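Local coordinates for Slr1438 protein (Synechocystis sp., PDB 3K25) that is of uncertain function but belongs to the aldose 1-epimerase family and probably binds a carbohydrate, perhaps isomerising it, at residues 205-210 against 241-246; 173-178 against 199-204; 218-223 against 251-256. All coordinates share one frame; numbering follows the deposited sequence.

Interaction 1 of 3, residues 205-210 against 241-246; sequences ELDLAF and VLWTVA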
loop_
_atom_site.group_PDB
_atom_site.type_symbol
_atom_site.label_atom_id
_atom_site.label_comp_id
_atom_site.label_asym_id
_atom_site.label_seq_id
_atom_site.Cartn_x
_atom_site.Cartn_y
_atom_site.Cartn_z
ATOM N N GLU A 205 -11.335 15.328 7.518
ATOM C CA GLU A 205 -10.422 14.195 7.552
ATOM C C GLU A 205 -11.110 12.917 8.017
ATOM O O GLU A 205 -11.783 12.898 9.043
ATOM C CB GLU A 205 -9.231 14.505 8.459
ATOM C CG GLU A 205 -8.312 13.317 8.701
ATOM C CD GLU A 205 -7.049 13.695 9.456
ATOM O OE1 GLU A 205 -7.146 14.443 10.450
ATOM O OE2 GLU A 205 -5.956 13.241 9.065
ATOM N N LEU A 206 -10.937 11.857 7.239
ATOM C CA LEU A 206 -11.516 10.555 7.538
ATOM C C LEU A 206 -10.392 9.515 7.614
ATOM O O LEU A 206 -9.711 9.244 6.620
ATOM C CB LEU A 206 -12.519 10.171 6.443
ATOM C CG LEU A 206 -14.021 10.143 6.765
ATOM C CD1 LEU A 206 -14.461 11.474 7.334
ATOM C CD2 LEU A 206 -14.813 9.813 5.506
ATOM N N ASP A 207 -10.179 8.945 8.794
ATOM C CA ASP A 207 -9.132 7.944 8.972
ATOM C C ASP A 207 -9.777 6.731 9.617
ATOM O O ASP A 207 -9.588 6.477 10.804
ATOM C CB ASP A 207 -8.020 8.495 9.873
ATOM C CG ASP A 207 -6.765 7.634 9.856
ATOM O OD1 ASP A 207 -6.812 6.462 10.293
ATOM O OD2 ASP A 207 -5.718 8.130 9.398
ATOM N N LEU A 208 -10.533 5.983 8.821
ATOM C CA LEU A 208 -11.257 4.819 9.318
ATOM C C LEU A 208 -10.604 3.446 9.108
ATOM O O LEU A 208 -10.099 3.127 8.025
ATOM C CB LEU A 208 -12.666 4.804 8.712
ATOM C CG LEU A 208 -13.467 6.118 8.639
ATOM C CD1 LEU A 208 -13.133 7.031 9.822
ATOM C CD2 LEU A 208 -13.146 6.830 7.336
ATOM N N ALA A 209 -10.639 2.629 10.161
ATOM C CA ALA A 209 -10.084 1.282 10.113
ATOM C C ALA A 209 -11.180 0.236 10.342
ATOM O O ALA A 209 -11.634 0.035 11.474
ATOM C CB ALA A 209 -8.988 1.129 11.162
ATOM N N PHE A 210 -11.617 -0.412 9.262
ATOM C CA PHE A 210 -12.626 -1.456 9.351
ATOM C C PHE A 210 -11.885 -2.774 9.604
ATOM O O PHE A 210 -11.403 -3.415 8.672
ATOM C CB PHE A 210 -13.384 -1.553 8.036
ATOM C CG PHE A 210 -14.051 -0.277 7.619
ATOM C CD1 PHE A 210 -15.383 -0.034 7.942
ATOM C CD2 PHE A 210 -13.362 0.670 6.869
ATOM C CE1 PHE A 210 -16.023 1.127 7.523
ATOM C CE2 PHE A 210 -13.993 1.836 6.444
ATOM C CZ PHE A 210 -15.329 2.065 6.771
ATOM N N VAL A 241 -8.637 -0.113 5.523
ATOM C CA VAL A 241 -8.439 1.248 6.003
ATOM C C VAL A 241 -8.848 2.287 4.953
ATOM O O VAL A 241 -8.634 2.093 3.753
ATOM C CB VAL A 241 -6.951 1.481 6.400
ATOM C CG1 VAL A 241 -6.703 2.963 6.680
ATOM C CG2 VAL A 241 -6.597 0.643 7.631
ATOM N N LEU A 242 -9.446 3.386 5.409
ATOM C CA LEU A 242 -9.860 4.448 4.498
ATOM C C LEU A 242 -9.281 5.787 4.956
ATOM O O LEU A 242 -9.582 6.252 6.045
ATOM C CB LEU A 242 -11.379 4.506 4.424
ATOM C CG LEU A 242 -11.873 5.427 3.315
ATOM C CD1 LEU A 242 -13.122 4.840 2.676
ATOM C CD2 LEU A 242 -12.116 6.819 3.889
ATOM N N TRP A 243 -8.445 6.390 4.112
ATOM C CA TRP A 243 -7.759 7.657 4.398
ATOM C C TRP A 243 -8.156 8.719 3.375
ATOM O O TRP A 243 -8.236 8.447 2.177
ATOM C CB TRP A 243 -6.246 7.404 4.339
ATOM C CG TRP A 243 -5.280 8.594 4.467
ATOM C CD1 TRP A 243 -4.087 8.760 3.783
ATOM C CD2 TRP A 243 -5.340 9.668 5.407
ATOM N NE1 TRP A 243 -3.411 9.859 4.252
ATOM C CE2 TRP A 243 -4.154 10.436 5.248
ATOM C CE3 TRP A 243 -6.270 10.057 6.374
ATOM C CZ2 TRP A 243 -3.882 11.561 6.020
ATOM C CZ3 TRP A 243 -5.997 11.178 7.143
ATOM C CH2 TRP A 243 -4.811 11.916 6.960
ATOM N N THR A 244 -8.407 9.931 3.849
ATOM C CA THR A 244 -8.779 11.026 2.964
ATOM C C THR A 244 -8.825 12.336 3.737
ATOM O O THR A 244 -9.188 12.356 4.912
ATOM C CB THR A 244 -10.151 10.772 2.295
ATOM O OG1 THR A 244 -10.520 11.913 1.511
ATOM C CG2 THR A 244 -11.218 10.511 3.339
ATOM N N VAL A 245 -8.435 13.424 3.084
ATOM C CA VAL A 245 -8.440 14.731 3.734
ATOM C C VAL A 245 -8.968 15.831 2.822
ATOM O O VAL A 245 -8.828 15.773 1.592
ATOM C CB VAL A 245 -7.020 15.147 4.211
ATOM C CG1 VAL A 245 -6.416 14.056 5.079
ATOM C CG2 VAL A 245 -6.135 15.448 3.018
ATOM N N ALA A 246 -9.579 16.836 3.443
ATOM C CA ALA A 246 -10.125 17.971 2.715
ATOM C C ALA A 246 -9.017 18.603 1.871
ATOM O O ALA A 246 -7.912 18.842 2.365
ATOM C CB ALA A 246 -10.689 18.995 3.703
#

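Interaction 2 of 3, residues 173-178 against 199-204; sequences LGITLA and LNLTSP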
loop_
_atom_site.group_PDB
_atom_site.type_symbol
_atom_site.label_atom_id
_atom_site.label_comp_id
_atom_site.label_asym_id
_atom_site.label_seq_id
_atom_site.Cartn_x
_atom_site.Cartn_y
_atom_site.Cartn_z
ATOM N N LEU A 173 -18.070 14.052 -3.060
ATOM C CA LEU A 173 -19.486 14.002 -2.720
ATOM C C LEU A 173 -20.248 12.896 -3.449
ATOM O O LEU A 173 -21.020 12.165 -2.837
ATOM C CB LEU A 173 -20.136 15.356 -3.017
ATOM C CG LEU A 173 -21.536 15.560 -2.437
ATOM C CD1 LEU A 173 -21.477 15.427 -0.922
ATOM C CD2 LEU A 173 -22.062 16.924 -2.833
ATOM N N GLY A 174 -20.027 12.770 -4.752
ATOM C CA GLY A 174 -20.734 11.755 -5.514
ATOM C C GLY A 174 -20.214 10.336 -5.371
ATOM O O GLY A 174 -20.753 9.404 -5.976
ATOM N N ILE A 175 -19.175 10.164 -4.562
ATOM C CA ILE A 175 -18.571 8.851 -4.361
ATOM C C ILE A 175 -19.504 7.822 -3.720
ATOM O O ILE A 175 -20.045 8.037 -2.634
ATOM C CB ILE A 175 -17.285 8.952 -3.488
ATOM C CG1 ILE A 175 -16.247 9.828 -4.188
ATOM C CG2 ILE A 175 -16.697 7.564 -3.246
ATOM C CD1 ILE A 175 -15.807 9.301 -5.552
ATOM N N THR A 176 -19.681 6.701 -4.412
ATOM C CA THR A 176 -20.499 5.598 -3.923
ATOM C C THR A 176 -19.528 4.602 -3.279
ATOM O O THR A 176 -18.561 4.184 -3.917
ATOM C CB THR A 176 -21.238 4.897 -5.087
ATOM O OG1 THR A 176 -22.226 5.779 -5.630
ATOM C CG2 THR A 176 -21.904 3.620 -4.613
ATOM N N LEU A 177 -19.771 4.237 -2.020
ATOM C CA LEU A 177 -18.899 3.292 -1.319
ATOM C C LEU A 177 -19.485 1.887 -1.173
ATOM O O LEU A 177 -20.693 1.680 -1.270
ATOM C CB LEU A 177 -18.523 3.823 0.069
ATOM C CG LEU A 177 -17.402 4.865 0.113
ATOM C CD1 LEU A 177 -17.000 5.139 1.565
ATOM C CD2 LEU A 177 -16.206 4.349 -0.679
ATOM N N ALA A 178 -18.605 0.924 -0.931
ATOM C CA ALA A 178 -19.007 -0.461 -0.778
ATOM C C ALA A 178 -17.955 -1.189 0.042
ATOM O O ALA A 178 -17.138 -1.947 -0.489
ATOM C CB ALA A 178 -19.166 -1.116 -2.145
ATOM N N LEU A 199 -20.826 7.434 3.696
ATOM C CA LEU A 199 -20.099 8.339 4.569
ATOM C C LEU A 199 -19.766 9.623 3.829
ATOM O O LEU A 199 -19.709 9.636 2.600
ATOM C CB LEU A 199 -18.802 7.671 5.028
ATOM C CG LEU A 199 -18.410 7.842 6.493
ATOM C CD1 LEU A 199 -17.055 7.182 6.718
ATOM C CD2 LEU A 199 -18.373 9.326 6.865
ATOM N N ASN A 200 -19.546 10.701 4.581
ATOM C CA ASN A 200 -19.201 11.988 3.982
ATOM C C ASN A 200 -17.692 12.079 3.783
ATOM O O ASN A 200 -16.951 12.427 4.710
ATOM C CB ASN A 200 -19.673 13.148 4.866
ATOM C CG ASN A 200 -19.365 14.507 4.255
ATOM O OD1 ASN A 200 -19.767 14.798 3.127
ATOM N ND2 ASN A 200 -18.648 15.343 4.997
ATOM N N LEU A 201 -17.248 11.761 2.570
ATOM C CA LEU A 201 -15.831 11.795 2.222
ATOM C C LEU A 201 -15.374 13.226 1.976
ATOM O O LEU A 201 -14.226 13.473 1.612
ATOM C CB LEU A 201 -15.581 10.930 0.985
ATOM C CG LEU A 201 -15.933 9.446 1.168
ATOM C CD1 LEU A 201 -15.926 8.736 -0.171
ATOM C CD2 LEU A 201 -14.946 8.802 2.129
ATOM N N THR A 202 -16.287 14.167 2.184
ATOM C CA THR A 202 -15.988 15.580 2.013
ATOM C C THR A 202 -15.523 16.150 3.359
ATOM O O THR A 202 -15.006 17.266 3.433
ATOM C CB THR A 202 -17.243 16.356 1.504
ATOM O OG1 THR A 202 -17.544 15.957 0.155
ATOM C CG2 THR A 202 -17.005 17.858 1.537
ATOM N N SER A 203 -15.701 15.367 4.421
ATOM C CA SER A 203 -15.297 15.780 5.764
ATOM C C SER A 203 -13.840 16.231 5.780
ATOM O O SER A 203 -13.057 15.842 4.918
ATOM C CB SER A 203 -15.479 14.623 6.750
ATOM O OG SER A 203 -14.759 14.866 7.949
ATOM N N PRO A 204 -13.454 17.055 6.770
ATOM C CA PRO A 204 -12.078 17.547 6.873
ATOM C C PRO A 204 -11.040 16.431 6.838
ATOM O O PRO A 204 -9.990 16.568 6.210
ATOM C CB PRO A 204 -12.084 18.291 8.202
ATOM C CG PRO A 204 -13.467 18.836 8.255
ATOM C CD PRO A 204 -14.292 17.645 7.828
#

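Interaction 3 of 3, residues 218-223 against 251-256; sequences AHFIDP and LCLEPW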
loop_
_atom_site.group_PDB
_atom_site.type_symbol
_atom_site.label_atom_id
_atom_site.label_comp_id
_atom_site.label_asym_id
_atom_site.label_seq_id
_atom_site.Cartn_x
_atom_site.Cartn_y
_atom_site.Cartn_z
ATOM N N ALA A 218 -13.706 -4.856 -1.876
ATOM C CA ALA A 218 -14.316 -3.558 -1.581
ATOM C C ALA A 218 -14.125 -2.653 -2.813
ATOM O O ALA A 218 -13.242 -2.893 -3.640
ATOM C CB ALA A 218 -13.653 -2.937 -0.354
ATOM N N HIS A 219 -14.950 -1.619 -2.940
ATOM C CA HIS A 219 -14.828 -0.728 -4.085
ATOM C C HIS A 219 -15.566 0.572 -3.855
ATOM O O HIS A 219 -16.195 0.765 -2.818
ATOM C CB HIS A 219 -15.366 -1.406 -5.358
ATOM C CG HIS A 219 -16.862 -1.470 -5.437
ATOM N ND1 HIS A 219 -17.650 -0.349 -5.599
ATOM C CD2 HIS A 219 -17.714 -2.521 -5.386
ATOM C CE1 HIS A 219 -18.921 -0.707 -5.646
ATOM N NE2 HIS A 219 -18.988 -2.020 -5.519
ATOM N N PHE A 220 -15.457 1.473 -4.822
ATOM C CA PHE A 220 -16.144 2.758 -4.752
ATOM C C PHE A 220 -16.381 3.239 -6.174
ATOM O O PHE A 220 -15.591 2.961 -7.079
ATOM C CB PHE A 220 -15.339 3.784 -3.945
ATOM C CG PHE A 220 -14.147 4.339 -4.663
ATOM C CD1 PHE A 220 -14.282 5.424 -5.533
ATOM C CD2 PHE A 220 -12.877 3.802 -4.449
ATOM C CE1 PHE A 220 -13.166 5.976 -6.177
ATOM C CE2 PHE A 220 -11.752 4.345 -5.090
ATOM C CZ PHE A 220 -11.900 5.436 -5.955
ATOM N N ILE A 221 -17.489 3.939 -6.368
ATOM C CA ILE A 221 -17.842 4.421 -7.692
ATOM C C ILE A 221 -17.928 5.939 -7.731
ATOM O O ILE A 221 -18.642 6.553 -6.937
ATOM C CB ILE A 221 -19.187 3.794 -8.146
ATOM C CG1 ILE A 221 -19.124 2.274 -7.951
ATOM C CG2 ILE A 221 -19.462 4.127 -9.617
ATOM C CD1 ILE A 221 -20.399 1.539 -8.301
ATOM N N ASP A 222 -17.172 6.534 -8.647
ATOM C CA ASP A 222 -17.166 7.978 -8.813
ATOM C C ASP A 222 -17.856 8.326 -10.126
ATOM O O ASP A 222 -17.312 8.097 -11.208
ATOM C CB ASP A 222 -15.735 8.520 -8.816
ATOM C CG ASP A 222 -15.683 10.014 -9.076
ATOM O OD1 ASP A 222 -16.544 10.742 -8.531
ATOM O OD2 ASP A 222 -14.783 10.464 -9.815
ATOM N N PRO A 223 -19.083 8.861 -10.043
ATOM C CA PRO A 223 -19.841 9.233 -11.237
ATOM C C PRO A 223 -19.153 10.332 -12.037
ATOM O O PRO A 223 -19.051 10.242 -13.259
ATOM C CB PRO A 223 -21.184 9.683 -10.666
ATOM C CG PRO A 223 -21.325 8.838 -9.447
ATOM C CD PRO A 223 -19.939 8.940 -8.848
ATOM N N LEU A 251 -8.421 9.175 -2.404
ATOM C CA LEU A 251 -9.181 8.372 -1.460
ATOM C C LEU A 251 -8.457 7.039 -1.320
ATOM O O LEU A 251 -8.331 6.288 -2.282
ATOM C CB LEU A 251 -10.606 8.142 -1.968
ATOM C CG LEU A 251 -11.513 7.273 -1.093
ATOM C CD1 LEU A 251 -11.669 7.902 0.274
ATOM C CD2 LEU A 251 -12.864 7.114 -1.760
ATOM N N CYS A 252 -7.966 6.757 -0.120
ATOM C CA CYS A 252 -7.253 5.512 0.129
ATOM C C CYS A 252 -8.196 4.411 0.634
ATOM O O CYS A 252 -8.899 4.580 1.622
ATOM C CB CYS A 252 -6.130 5.739 1.159
ATOM S SG CYS A 252 -4.858 6.996 0.729
ATOM N N LEU A 253 -8.223 3.296 -0.077
ATOM C CA LEU A 253 -9.028 2.143 0.300
ATOM C C LEU A 253 -7.917 1.111 0.434
ATOM O O LEU A 253 -7.547 0.459 -0.538
ATOM C CB LEU A 253 -9.986 1.773 -0.831
ATOM C CG LEU A 253 -11.114 0.822 -0.441
ATOM C CD1 LEU A 253 -11.837 1.389 0.757
ATOM C CD2 LEU A 253 -12.080 0.639 -1.604
ATOM N N GLU A 254 -7.384 0.980 1.644
ATOM C CA GLU A 254 -6.239 0.116 1.887
ATOM C C GLU A 254 -6.393 -1.238 2.590
ATOM O O GLU A 254 -6.969 -1.340 3.679
ATOM C CB GLU A 254 -5.173 0.928 2.641
ATOM C CG GLU A 254 -5.407 2.429 2.629
ATOM C CD GLU A 254 -4.609 3.154 3.694
ATOM O OE1 GLU A 254 -4.810 4.381 3.878
ATOM O OE2 GLU A 254 -3.775 2.498 4.350
ATOM N N PRO A 255 -5.853 -2.297 1.971
ATOM C CA PRO A 255 -5.907 -3.648 2.531
ATOM C C PRO A 255 -4.715 -3.873 3.476
ATOM O O PRO A 255 -3.565 -3.727 3.071
ATOM C CB PRO A 255 -5.847 -4.532 1.286
ATOM C CG PRO A 255 -4.963 -3.747 0.378
ATOM C CD PRO A 255 -5.470 -2.335 0.547
ATOM N N TRP A 256 -5.006 -4.213 4.730
ATOM C CA TRP A 256 -3.986 -4.465 5.760
ATOM C C TRP A 256 -4.145 -5.881 6.281
ATOM O O TRP A 256 -5.273 -6.345 6.481
ATOM C CB TRP A 256 -4.169 -3.521 6.949
ATOM C CG TRP A 256 -3.789 -2.101 6.711
ATOM C CD1 TRP A 256 -3.589 -1.483 5.503
ATOM C CD2 TRP A 256 -3.611 -1.095 7.711
ATOM N NE1 TRP A 256 -3.298 -0.155 5.698
ATOM C CE2 TRP A 256 -3.306 0.109 7.043
ATOM C CE3 TRP A 256 -3.680 -1.095 9.111
ATOM C CZ2 TRP A 256 -3.071 1.302 7.726
ATOM C CZ3 TRP A 256 -3.446 0.092 9.789
ATOM C CH2 TRP A 256 -3.146 1.273 9.096
#

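Interaction 1 of 3, residues 205-210 against 241-246
Leu208 O accepts the shortest hydrogen bond of this strand pair, from Leu242 N at 2.7 Å, and the CA-H of Val241 also points at the same oxygen. Leu208 N returns a bond to Leu242 O, while two residues along the pair Leu206 N reaches Thr244 O at 3.0 Å almost straight, with 172° at the hydrogen. Its return partner, Thr244 N to Leu206 O, is weak. The two strands thus run antiparallel, and the axes of the two short segments approach to 4.7 Å.

Leu206, Leu208, Leu242 and Thr244 share one face of the sheet. Leu208 and Leu242 lie side by side and point the same way, with Leu208 CD2 3.6 Å from Leu242 CD2. Thr244 CG2 rests on Leu206 CB at 3.4 Å. The OG1 of Thr244 is bonded by Lys172 NZ.

Glu205, Asp207, Ala209, Val241, Trp243 and Val245 occupy the other face. With its CG anti to the backbone N (chi1 174°), Trp243 turns the benzo edge of its indole to strand 205-210, with Leu206 O near the ring plane. Glu205 also lies at this edge, though the detail of its placement is doubtful. Asp207 OD2 approaches CE3 of the same ring obliquely. His164 and Tyr250 also touch this indole. The two strands, one face largely leucine and the other mixed, are neighbours in one antiparallel sheet of the β-sandwich found in this family.

Interaction 2 of 3, residues 173-178 against 199-204
Leu201 reaches with its CD1 methyl between Ile175 and Leu177, and this one branch carries the apolar contact. The nearest partner is Ile175 CG2, 3.4 Å from Leu201 CD1, the two side chains crossing at about a right angle. Leu177 comes instead tip to tip, its CD1 standing 4.1 Å from Leu201 CD1.

The torsions account for this division. In Leu201, CG lies beside the backbone N (chi1 -61°) and the chain is stretched onward to CD1 (chi2 168°), carrying that methyl outward from the loop. Ile175 has the same first torsion, but here it is CG2 that stands anti to the backbone N and meets the leucine, while the CG1-CD1 arm leads off toward Asp222.

At the outer end the contact is sparse and open to solvent: Leu173 CD1 lies 4.1 Å from Thr202 OG1, without a hydrogen bond. Leu201 also packs on Leu206 and Leu251 in the interior.

Leu201 and Thr202 are the central residues of a type I β turn closed by Ser203 N to Asn200 O (3.2 Å). The arrangement is that of a loop turn seating one apolar side chain against Ile175, just before edge strand 176-178 of a β-sandwich, and Leu177 within it.

Interaction 3 of 3, residues 218-223 against 251-256
Leu251 sets its CD2 methyl squarely over one face of the Phe220 ring, in a CH-π contact 4.2 Å from CD2 to the ring centroid and only 9° off the ring normal. Leu253 serves the same ring differently: its CD2 lies near the ring plane, at the edge, 4.3 Å from Phe220 CD2. That methyl is shared, since Leu253 CD2 also sits 4.1 Å from Ala218 CB and 3.9 Å from His219 N. The leucine gets there with CG anti to the backbone N (chi1 -165°), which sends the branch out toward the opposing strand. These four apolar side chains form the close-packed part of the contact, and all are buried. Phe167 and Ile229 add further packing on Phe220, and Val231 on Leu253.

No hydrogen bond joins the segments, whose axes run nearly antiparallel at 172° and come no nearer than 8.6 Å, so the contact is made by apolar side chains, one of which also touches backbone.

Away from this core the contact thins. The CB of His219 points away from strand 251-256, and the residue is partly exposed, its side chain lying beside Glu230. On the far face of strand 251-256, Trp256 NE1 donates to Glu254 OE2 at 3.0 Å in a bent bond, meeting the carboxylate on its anti side from a tilted, out-of-plane direction.

Strands 217-222 and 250-256 belong to different sheets, and the contact between them is apolar packing between facing sheets, as in a β-sandwich core.

In the fold
The three contacts lie close together, their centres 10 to 11 Å apart. Strand 239-245 pairs with strand 250-256 through Val241 O and Glu254 N (2.7 Å), so interaction 1 and one strand of interaction 3 share a sheet. Interaction 2 joins both sides of the sandwich: Thr176 O meets Ile221 N of interaction 3 at 2.7 Å in the sheet of 176-178 and 217-222, while Leu201 CD2 packs 3.5 Å from Leu206 CD2 of interaction 1. Leu201, which also touches Leu251, therefore lies where all three meet. On the other face of the 239-245 and 250-256 sheet, the cluster of His164, Glu254 and Trp243 probably marks the sugar-binding cleft, judging from related aldose 1-epimerases.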